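Long-range contact in flagellar brake protein YcgR (Klebsiella pneumoniae, PDB 5KEC), which binds the second messenger c-di-GMP and, as the transcriptional activator MrkH, probably switches on type 3 fimbriae genes in biofilm formation: residues F20-I30 with Q42-I53. Numbering follows the deposited sequence.
Sequences FREELRKRTEI and QLTRVDFAEFHI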
loop_
_atom_site.group_PDB
_atom_site.type_symbol
_atom_site.label_atom_id
_atom_site.label_comp_id
_atom_site.label_asym_id
_atom_site.label_seq_id
_atom_site.Cartn_x
_atom_site.Cartn_y
_atom_site.Cartn_z
ATOM N N PHE B 20 0.738 22.345 3.481
ATOM C CA PHE B 20 1.726 21.675 4.322
ATOM C C PHE B 20 2.217 22.584 5.449
ATOM O O PHE B 20 2.309 22.157 6.604
ATOM C CB PHE B 20 2.890 21.124 3.489
ATOM C CG PHE B 20 2.673 19.715 3.022
ATOM C CD1 PHE B 20 1.741 19.433 2.037
ATOM C CD2 PHE B 20 3.394 18.666 3.577
ATOM C CE1 PHE B 20 1.529 18.133 1.615
ATOM C CE2 PHE B 20 3.186 17.362 3.162
ATOM C CZ PHE B 20 2.253 17.094 2.177
ATOM N N ARG B 21 2.510 23.837 5.114
ATOM C CA ARG B 21 2.966 24.806 6.104
ATOM C C ARG B 21 1.953 25.006 7.224
ATOM O O ARG B 21 2.328 25.158 8.386
ATOM C CB ARG B 21 3.285 26.146 5.446
ATOM C CG ARG B 21 4.519 26.124 4.560
ATOM C CD ARG B 21 4.908 27.534 4.151
ATOM N NE ARG B 21 6.104 27.562 3.315
ATOM C CZ ARG B 21 7.346 27.517 3.789
ATOM N NH1 ARG B 21 7.554 27.426 5.098
ATOM N NH2 ARG B 21 8.380 27.554 2.957
ATOM N N GLU B 22 0.672 25.000 6.869
ATOM C CA GLU B 22 -0.387 25.202 7.845
ATOM C C GLU B 22 -0.533 23.993 8.758
ATOM O O GLU B 22 -0.596 24.134 9.981
ATOM C CB GLU B 22 -1.713 25.499 7.142
ATOM C CG GLU B 22 -2.884 25.683 8.090
ATOM C CD GLU B 22 -4.111 26.247 7.398
ATOM O OE1 GLU B 22 -4.746 25.521 6.602
ATOM O OE2 GLU B 22 -4.435 27.425 7.648
ATOM N N GLU B 23 -0.585 22.804 8.167
ATOM C CA GLU B 23 -0.729 21.588 8.955
ATOM C C GLU B 23 0.483 21.397 9.875
ATOM O O GLU B 23 0.351 20.944 11.011
ATOM C CB GLU B 23 -0.936 20.375 8.046
ATOM C CG GLU B 23 -2.144 20.492 7.126
ATOM C CD GLU B 23 -3.447 20.757 7.876
ATOM O OE1 GLU B 23 -3.638 20.226 8.988
ATOM O OE2 GLU B 23 -4.292 21.504 7.348
ATOM N N LEU B 24 1.662 21.759 9.383
ATOM C CA LEU B 24 2.865 21.752 10.207
ATOM C C LEU B 24 2.637 22.583 11.471
ATOM O O LEU B 24 2.909 22.137 12.595
ATOM C CB LEU B 24 4.040 22.323 9.414
ATOM C CG LEU B 24 5.255 22.753 10.234
ATOM C CD1 LEU B 24 6.126 21.552 10.554
ATOM C CD2 LEU B 24 6.044 23.799 9.466
ATOM N N ARG B 25 2.103 23.784 11.264
ATOM C CA ARG B 25 1.877 24.764 12.321
ATOM C C ARG B 25 0.798 24.321 13.303
ATOM O O ARG B 25 0.789 24.734 14.463
ATOM C CB ARG B 25 1.506 26.113 11.693
ATOM C CG ARG B 25 1.127 27.190 12.688
ATOM C CD ARG B 25 0.849 28.513 11.985
ATOM N NE ARG B 25 -0.448 28.531 11.312
ATOM C CZ ARG B 25 -0.821 29.462 10.434
ATOM N NH1 ARG B 25 0.010 30.447 10.116
ATOM N NH2 ARG B 25 -2.021 29.405 9.871
ATOM N N LYS B 26 -0.110 23.472 12.840
ATOM C CA LYS B 26 -1.186 23.001 13.691
ATOM C C LYS B 26 -0.841 21.667 14.330
ATOM O O LYS B 26 -1.668 21.066 15.001
ATOM C CB LYS B 26 -2.486 22.897 12.892
ATOM C CG LYS B 26 -2.865 24.214 12.246
ATOM C CD LYS B 26 -4.355 24.332 12.027
ATOM C CE LYS B 26 -4.875 23.239 11.115
ATOM N NZ LYS B 26 -6.333 23.406 10.856
ATOM N N ARG B 27 0.392 21.215 14.121
ATOM C CA ARG B 27 0.838 19.914 14.600
ATOM C C ARG B 27 -0.112 18.810 14.170
ATOM O O ARG B 27 -0.362 17.871 14.918
ATOM C CB ARG B 27 0.972 19.910 16.123
ATOM C CG ARG B 27 2.071 20.794 16.679
ATOM C CD ARG B 27 2.135 20.660 18.204
ATOM N NE ARG B 27 2.204 19.255 18.605
ATOM C CZ ARG B 27 1.170 18.547 19.054
ATOM N NH1 ARG B 27 -0.023 19.111 19.181
ATOM N NH2 ARG B 27 1.329 17.269 19.381
ATOM N N THR B 28 -0.648 18.930 12.961
ATOM C CA THR B 28 -1.552 17.916 12.429
ATOM C C THR B 28 -0.886 16.549 12.401
ATOM O O THR B 28 0.283 16.430 12.033
ATOM C CB THR B 28 -2.035 18.302 11.024
ATOM O OG1 THR B 28 -2.752 19.536 11.112
ATOM C CG2 THR B 28 -2.948 17.231 10.431
ATOM N N GLU B 29 -1.621 15.517 12.805
ATOM C CA GLU B 29 -1.075 14.169 12.772
ATOM C C GLU B 29 -0.879 13.730 11.330
ATOM O O GLU B 29 -1.782 13.851 10.505
ATOM C CB GLU B 29 -1.997 13.179 13.481
ATOM C CG GLU B 29 -2.123 13.397 14.980
ATOM C CD GLU B 29 -3.358 14.190 15.359
ATOM O OE1 GLU B 29 -3.958 14.839 14.469
ATOM O OE2 GLU B 29 -3.727 14.159 16.553
ATOM N N ILE B 30 0.304 13.222 11.026
ATOM C CA ILE B 30 0.533 12.644 9.710
ATOM C C ILE B 30 0.684 11.138 9.873
ATOM O O ILE B 30 1.431 10.665 10.739
ATOM C CB ILE B 30 1.743 13.303 8.987
ATOM C CG1 ILE B 30 1.910 12.741 7.571
ATOM C CG2 ILE B 30 3.031 13.173 9.801
ATOM C CD1 ILE B 30 2.907 13.520 6.734
ATOM N N GLN B 42 4.337 13.891 13.459
ATOM C CA GLN B 42 4.048 15.233 12.961
ATOM C C GLN B 42 5.070 15.610 11.900
ATOM O O GLN B 42 6.181 15.077 11.878
ATOM C CB GLN B 42 4.085 16.274 14.086
ATOM C CG GLN B 42 2.736 16.609 14.711
ATOM C CD GLN B 42 2.230 15.524 15.644
ATOM O OE1 GLN B 42 2.968 14.610 16.013
ATOM N NE2 GLN B 42 0.964 15.619 16.027
ATOM N N LEU B 43 4.685 16.520 11.010
ATOM C CA LEU B 43 5.625 17.124 10.077
ATOM C C LEU B 43 6.696 17.850 10.875
ATOM O O LEU B 43 6.380 18.568 11.821
ATOM C CB LEU B 43 4.898 18.141 9.199
ATOM C CG LEU B 43 3.872 17.589 8.215
ATOM C CD1 LEU B 43 2.916 18.708 7.806
ATOM C CD2 LEU B 43 4.571 16.986 7.009
ATOM N N THR B 44 7.960 17.694 10.497
ATOM C CA THR B 44 9.021 18.372 11.238
ATOM C C THR B 44 9.608 19.563 10.476
ATOM O O THR B 44 10.340 20.380 11.043
ATOM C CB THR B 44 10.136 17.391 11.670
ATOM O OG1 THR B 44 10.649 16.706 10.527
ATOM C CG2 THR B 44 9.591 16.358 12.620
ATOM N N ARG B 45 9.281 19.667 9.193
ATOM C CA ARG B 45 9.812 20.750 8.377
ATOM C C ARG B 45 9.145 20.786 7.013
ATOM O O ARG B 45 8.890 19.747 6.410
ATOM C CB ARG B 45 11.325 20.606 8.211
ATOM C CG ARG B 45 11.979 21.769 7.495
ATOM C CD ARG B 45 13.417 21.451 7.110
ATOM N NE ARG B 45 13.987 22.501 6.272
ATOM C CZ ARG B 45 14.631 23.565 6.742
ATOM N NH1 ARG B 45 14.799 23.717 8.050
ATOM N NH2 ARG B 45 15.110 24.475 5.903
ATOM N N VAL B 46 8.858 21.989 6.539
ATOM C CA VAL B 46 8.262 22.172 5.225
ATOM C C VAL B 46 9.021 23.257 4.480
ATOM O O VAL B 46 9.253 24.343 5.010
ATOM C CB VAL B 46 6.776 22.579 5.315
ATOM C CG1 VAL B 46 6.207 22.815 3.923
ATOM C CG2 VAL B 46 5.967 21.517 6.053
ATOM N N ASP B 47 9.435 22.951 3.258
ATOM C CA ASP B 47 10.034 23.961 2.401
ATOM C C ASP B 47 9.469 23.835 0.992
ATOM O O ASP B 47 8.560 23.036 0.750
ATOM C CB ASP B 47 11.565 23.879 2.418
ATOM C CG ASP B 47 12.088 22.550 1.915
ATOM O OD1 ASP B 47 11.661 22.115 0.824
ATOM O OD2 ASP B 47 12.929 21.942 2.613
ATOM N N PHE B 48 10.007 24.623 0.069
ATOM C CA PHE B 48 9.418 24.752 -1.258
ATOM C C PHE B 48 9.375 23.441 -2.042
ATOM O O PHE B 48 8.566 23.285 -2.956
ATOM C CB PHE B 48 10.147 25.835 -2.058
ATOM C CG PHE B 48 11.613 25.559 -2.259
ATOM C CD1 PHE B 48 12.075 25.028 -3.456
ATOM C CD2 PHE B 48 12.530 25.830 -1.254
ATOM C CE1 PHE B 48 13.422 24.774 -3.649
ATOM C CE2 PHE B 48 13.879 25.578 -1.439
ATOM C CZ PHE B 48 14.325 25.048 -2.641
ATOM N N ALA B 49 10.231 22.492 -1.679
ATOM C CA ALA B 49 10.375 21.275 -2.474
ATOM C C ALA B 49 10.145 19.975 -1.698
ATOM O O ALA B 49 9.877 18.933 -2.301
ATOM C CB ALA B 49 11.744 21.252 -3.137
ATOM N N GLU B 50 10.248 20.036 -0.372
ATOM C CA GLU B 50 10.245 18.825 0.444
ATOM C C GLU B 50 9.563 19.022 1.796
ATOM O O GLU B 50 9.418 20.142 2.273
ATOM C CB GLU B 50 11.681 18.344 0.670
ATOM C CG GLU B 50 12.388 17.865 -0.586
ATOM C CD GLU B 50 13.879 17.664 -0.382
ATOM O OE1 GLU B 50 14.452 18.306 0.527
ATOM O OE2 GLU B 50 14.474 16.863 -1.138
ATOM N N PHE B 51 9.124 17.922 2.396
ATOM C CA PHE B 51 8.657 17.951 3.776
ATOM C C PHE B 51 9.390 16.879 4.554
ATOM O O PHE B 51 9.782 15.861 3.992
ATOM C CB PHE B 51 7.144 17.740 3.867
ATOM C CG PHE B 51 6.697 16.344 3.532
ATOM C CD1 PHE B 51 6.607 15.375 4.521
ATOM C CD2 PHE B 51 6.357 16.004 2.228
ATOM C CE1 PHE B 51 6.187 14.085 4.218
ATOM C CE2 PHE B 51 5.937 14.717 1.911
ATOM C CZ PHE B 51 5.858 13.754 2.909
ATOM N N HIS B 52 9.577 17.108 5.849
ATOM C CA HIS B 52 10.328 16.171 6.673
ATOM C C HIS B 52 9.463 15.510 7.720
ATOM O O HIS B 52 8.508 16.099 8.211
ATOM C CB HIS B 52 11.471 16.883 7.389
ATOM C CG HIS B 52 12.512 17.420 6.468
ATOM N ND1 HIS B 52 13.737 17.869 6.913
ATOM C CD2 HIS B 52 12.516 17.580 5.125
ATOM C CE1 HIS B 52 14.449 18.287 5.881
ATOM N NE2 HIS B 52 13.730 18.123 4.784
ATOM N N ILE B 53 9.822 14.280 8.062
ATOM C CA ILE B 53 9.311 13.636 9.257
ATOM C C ILE B 53 10.486 12.942 9.930
ATOM O O ILE B 53 11.522 12.720 9.303
ATOM C CB ILE B 53 8.196 12.629 8.932
ATOM C CG1 ILE B 53 8.701 11.563 7.963
ATOM C CG2 ILE B 53 6.964 13.345 8.365
ATOM C CD1 ILE B 53 9.162 10.298 8.647
HETATM O O HOH W 1 2.283 18.079 11.272
HETATM O O HOH W 2 3.871 19.656 12.897
#
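Phe-20 sends ring atom CE2 over one face of the Phe-51 ring, off-centre toward the rim, 3.6 Å from Phe-51 CD2; the two planes are inclined by 40°. Phe-20 CB rests on Val-46 CG1 at 3.7 Å. Leu-43 inserts between the helix and Ile-30: CD1 lies against Phe-20 O, while CD2 reaches Phe-20 CD2 at 4.0 Å and Ile-30 CD1 at 3.9 Å. Leu-24, with CG anti to the backbone N (chi1 163°), lays CD1 against the Leu-43 backbone. The aliphatic CG of Arg-21 packs on Val-46 CG1, and its guanidinium lies with one face over the Val-46 carbonyl carbon. Helix 13-25 is thus packed by its last turns across the hairpin of strands 37-46 and 50-55, in the antiparallel sheet of the YcgR-like N-terminal domain. A Schellman motif with Arg-27 at C-prime ends the helix and turns the chain into strand 29-34. There Gln-42 NE2 donates to Arg-27 O (2.8 Å, 169° at the hydrogen), within its own amide plane but above that of the carbonyl. One water accepts from Leu-43 N and lies within hydrogen-bonding distance of Thr-28 O; another lies between Leu-24 O and Leu-43 O. Farther out, Phe-78 meets Phe-20 edge-to-face, as Phe-67 does Phe-51, and Glu-29 pairs through its backbone with His-70, a c-di-GMP-binding residue.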